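Local coordinates for capsular polysaccharide biosynthesis protein (Burkholderia pseudomallei, PDB 4BQN), which binds coenzyme A and is probably an acetyltransferase in the biosynthesis of capsular polysaccharide, at residues Glu171-Gly174 against Gly175-Ile178. The protein carries 1 engineered substitution. Sequence-based numbering, arbitrary orientation.
Sequences ENDG and GKQI. With COA (coenzyme A), chain C.
A type I' beta turn runs from Asp173 to Lys176, in the loop between helices 153-167 and 183-189 beside the coenzyme A pocket. Lys176 N closes the turn on Asp173 O at 3.3 Å, with an N-H...O angle of 162°. Gly174 and Gly175 fill the two middle positions, both with positive phi, as this turn type requires. The side chains of Asp173 and Lys176 leave the turn side by side and point the same way. Each has CG anti to the backbone N (chi1 -172° in Asp173), which lays the carboxylate alongside the lysine's methylenes. Asp173 OD2 touches Lys176 CD at 3.7 Å. The charged ends do not pair: Lys176, fully extended, reaches on to Asp179 and Tyr65. The buried carboxylate of Asp173 is held by Arg83, Ser79 and Tyr65. A water bridges the two residues, 2.7 Å from Asp173 OD2 and 2.8 Å from Lys176 O. Just before the turn, Asn172 reaches the bound coenzyme A, and its ND2 gives a nearly straight hydrogen bond of 2.8 Å to the pyrophosphate oxygen O5A.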
loop_
_atom_site.group_PDB
_atom_site.type_symbol
_atom_site.label_atom_id
_atom_site.label_comp_id
_atom_site.label_asym_id
_atom_site.label_seq_id
_atom_site.Cartn_x
_atom_site.Cartn_y
_atom_site.Cartn_z
ATOM N N GLU A 171 -6.798 15.843 3.638
ATOM C CA GLU A 171 -5.989 17.056 3.520
ATOM C C GLU A 171 -5.269 17.128 2.174
ATOM O O GLU A 171 -5.123 18.218 1.617
ATOM C CB GLU A 171 -4.984 17.180 4.674
ATOM C CG GLU A 171 -4.229 18.505 4.700
ATOM C CD GLU A 171 -3.309 18.658 5.900
ATOM O OE1 GLU A 171 -3.678 18.215 7.008
ATOM O OE2 GLU A 171 -2.212 19.231 5.731
ATOM N N ASN A 172 -4.846 15.978 1.649
ATOM C CA ASN A 172 -4.180 15.924 0.342
ATOM C C ASN A 172 -5.139 15.841 -0.850
ATOM O O ASN A 172 -4.696 15.674 -1.994
ATOM C CB ASN A 172 -3.142 14.793 0.288
ATOM C CG ASN A 172 -3.742 13.424 0.557
ATOM O OD1 ASN A 172 -4.759 13.310 1.243
ATOM N ND2 ASN A 172 -3.107 12.375 0.034
ATOM N N ASP A 173 -6.436 15.956 -0.570
ATOM C CA ASP A 173 -7.473 16.093 -1.606
ATOM C C ASP A 173 -8.326 17.322 -1.305
ATOM O O ASP A 173 -9.557 17.282 -1.411
ATOM C CB ASP A 173 -8.344 14.827 -1.692
ATOM C CG ASP A 173 -9.310 14.851 -2.874
ATOM O OD1 ASP A 173 -8.933 15.385 -3.946
ATOM O OD2 ASP A 173 -10.449 14.331 -2.744
ATOM N N GLY A 174 -7.661 18.415 -0.927
ATOM C CA GLY A 174 -8.325 19.705 -0.732
ATOM C C GLY A 174 -9.285 19.731 0.447
ATOM O O GLY A 174 -10.203 20.541 0.477
ATOM N N GLY A 175 -9.068 18.850 1.421
ATOM C CA GLY A 175 -9.925 18.798 2.604
ATOM C C GLY A 175 -11.249 18.070 2.410
ATOM O O GLY A 175 -12.128 18.157 3.264
ATOM N N LYS A 176 -11.395 17.344 1.307
ATOM C CA LYS A 176 -12.586 16.528 1.075
ATOM C C LYS A 176 -12.462 15.167 1.757
ATOM O O LYS A 176 -11.512 14.434 1.481
ATOM C CB LYS A 176 -12.803 16.328 -0.425
ATOM C CG LYS A 176 -13.994 15.444 -0.730
ATOM C CD LYS A 176 -14.042 15.038 -2.194
ATOM C CE LYS A 176 -14.950 13.827 -2.351
ATOM N NZ LYS A 176 -14.994 13.298 -3.743
ATOM N N GLN A 177 -13.427 14.825 2.617
ATOM C CA GLN A 177 -13.432 13.530 3.304
ATOM C C GLN A 177 -13.410 12.396 2.282
ATOM O O GLN A 177 -14.091 12.461 1.271
ATOM C CB GLN A 177 -14.670 13.421 4.203
ATOM C CG GLN A 177 -14.726 12.186 5.092
ATOM C CD GLN A 177 -15.869 12.254 6.091
ATOM O OE1 GLN A 177 -15.774 12.929 7.119
ATOM N NE2 GLN A 177 -16.956 11.553 5.795
ATOM N N ILE A 178 -12.614 11.354 2.546
ATOM C CA ILE A 178 -12.553 10.208 1.640
ATOM C C ILE A 178 -13.930 9.536 1.569
ATOM O O ILE A 178 -14.542 9.254 2.599
ATOM C CB ILE A 178 -11.460 9.199 2.055
ATOM C CG1 ILE A 178 -10.087 9.860 1.946
ATOM C CG2 ILE A 178 -11.553 7.948 1.199
ATOM C CD1 ILE A 178 -8.911 8.962 2.302
HETATM N N1A COA C . 0.621 5.181 7.179
HETATM C C2A COA C . 1.914 5.581 7.077
HETATM N N3A COA C . 2.409 6.151 5.965
HETATM C C4A COA C . 1.592 6.375 4.911
HETATM C C5A COA C . 0.189 5.979 4.960
HETATM C C6A COA C . -0.278 5.349 6.188
HETATM N N6A COA C . -1.562 4.951 6.296
HETATM N N7A COA C . -0.388 6.310 3.782
HETATM C C8A COA C . 0.581 6.893 3.032
HETATM N N9A COA C . 1.758 6.903 3.699
HETATM C C1B COA C . 3.039 7.480 3.276
HETATM C C2B COA C . 3.342 7.388 1.791
HETATM O O2B COA C . 3.968 6.140 1.486
HETATM C C3B COA C . 4.267 8.585 1.638
HETATM O O3B COA C . 5.547 8.195 2.171
HETATM P P3B COA C . 6.878 9.069 1.947
HETATM O O7A COA C . 7.966 8.192 2.515
HETATM O O8A COA C . 6.968 9.238 0.453
HETATM O O9A COA C . 6.669 10.364 2.695
HETATM C C4B COA C . 3.650 9.621 2.576
HETATM O O4B COA C . 2.908 8.879 3.545
HETATM C C5B COA C . 2.737 10.632 1.881
HETATM O O5B COA C . 1.741 9.891 1.186
HETATM P P1A COA C . 0.203 10.281 1.242
HETATM O O1A COA C . -0.530 9.186 0.526
HETATM O O2A COA C . -0.219 10.595 2.647
HETATM O O3A COA C . 0.056 11.656 0.439
HETATM P P2A COA C . 0.395 12.151 -1.057
HETATM O O4A COA C . 1.484 13.188 -0.947
HETATM O O5A COA C . -0.924 12.577 -1.641
HETATM O O6A COA C . 0.978 10.896 -1.844
HETATM C CBP COA C . 1.164 8.795 -2.986
HETATM C CCP COA C . 0.199 9.875 -2.500
HETATM C CDP COA C . 0.397 7.679 -3.685
HETATM C CEP COA C . 2.080 9.419 -4.025
HETATM C CAP COA C . 1.949 8.271 -1.755
HETATM O OAP COA C . 1.079 7.519 -0.908
HETATM C C9P COA C . 3.197 7.439 -2.010
HETATM O O9P COA C . 4.272 7.986 -2.221
HETATM N N8P COA C . 3.099 6.108 -1.934
HETATM C C7P COA C . 4.253 5.233 -2.098
HETATM C C6P COA C . 4.739 5.071 -3.527
HETATM C C5P COA C . 3.628 4.460 -4.337
HETATM O O5P COA C . 2.809 5.156 -4.917
HETATM N N4P COA C . 3.612 3.140 -4.363
HETATM C C3P COA C . 2.608 2.414 -5.089
HETATM C C2P COA C . 1.880 1.479 -4.151
HETATM S S1P COA C . 0.341 1.080 -4.879
HETATM O O HOH W 1 -11.366 12.726 -0.718
#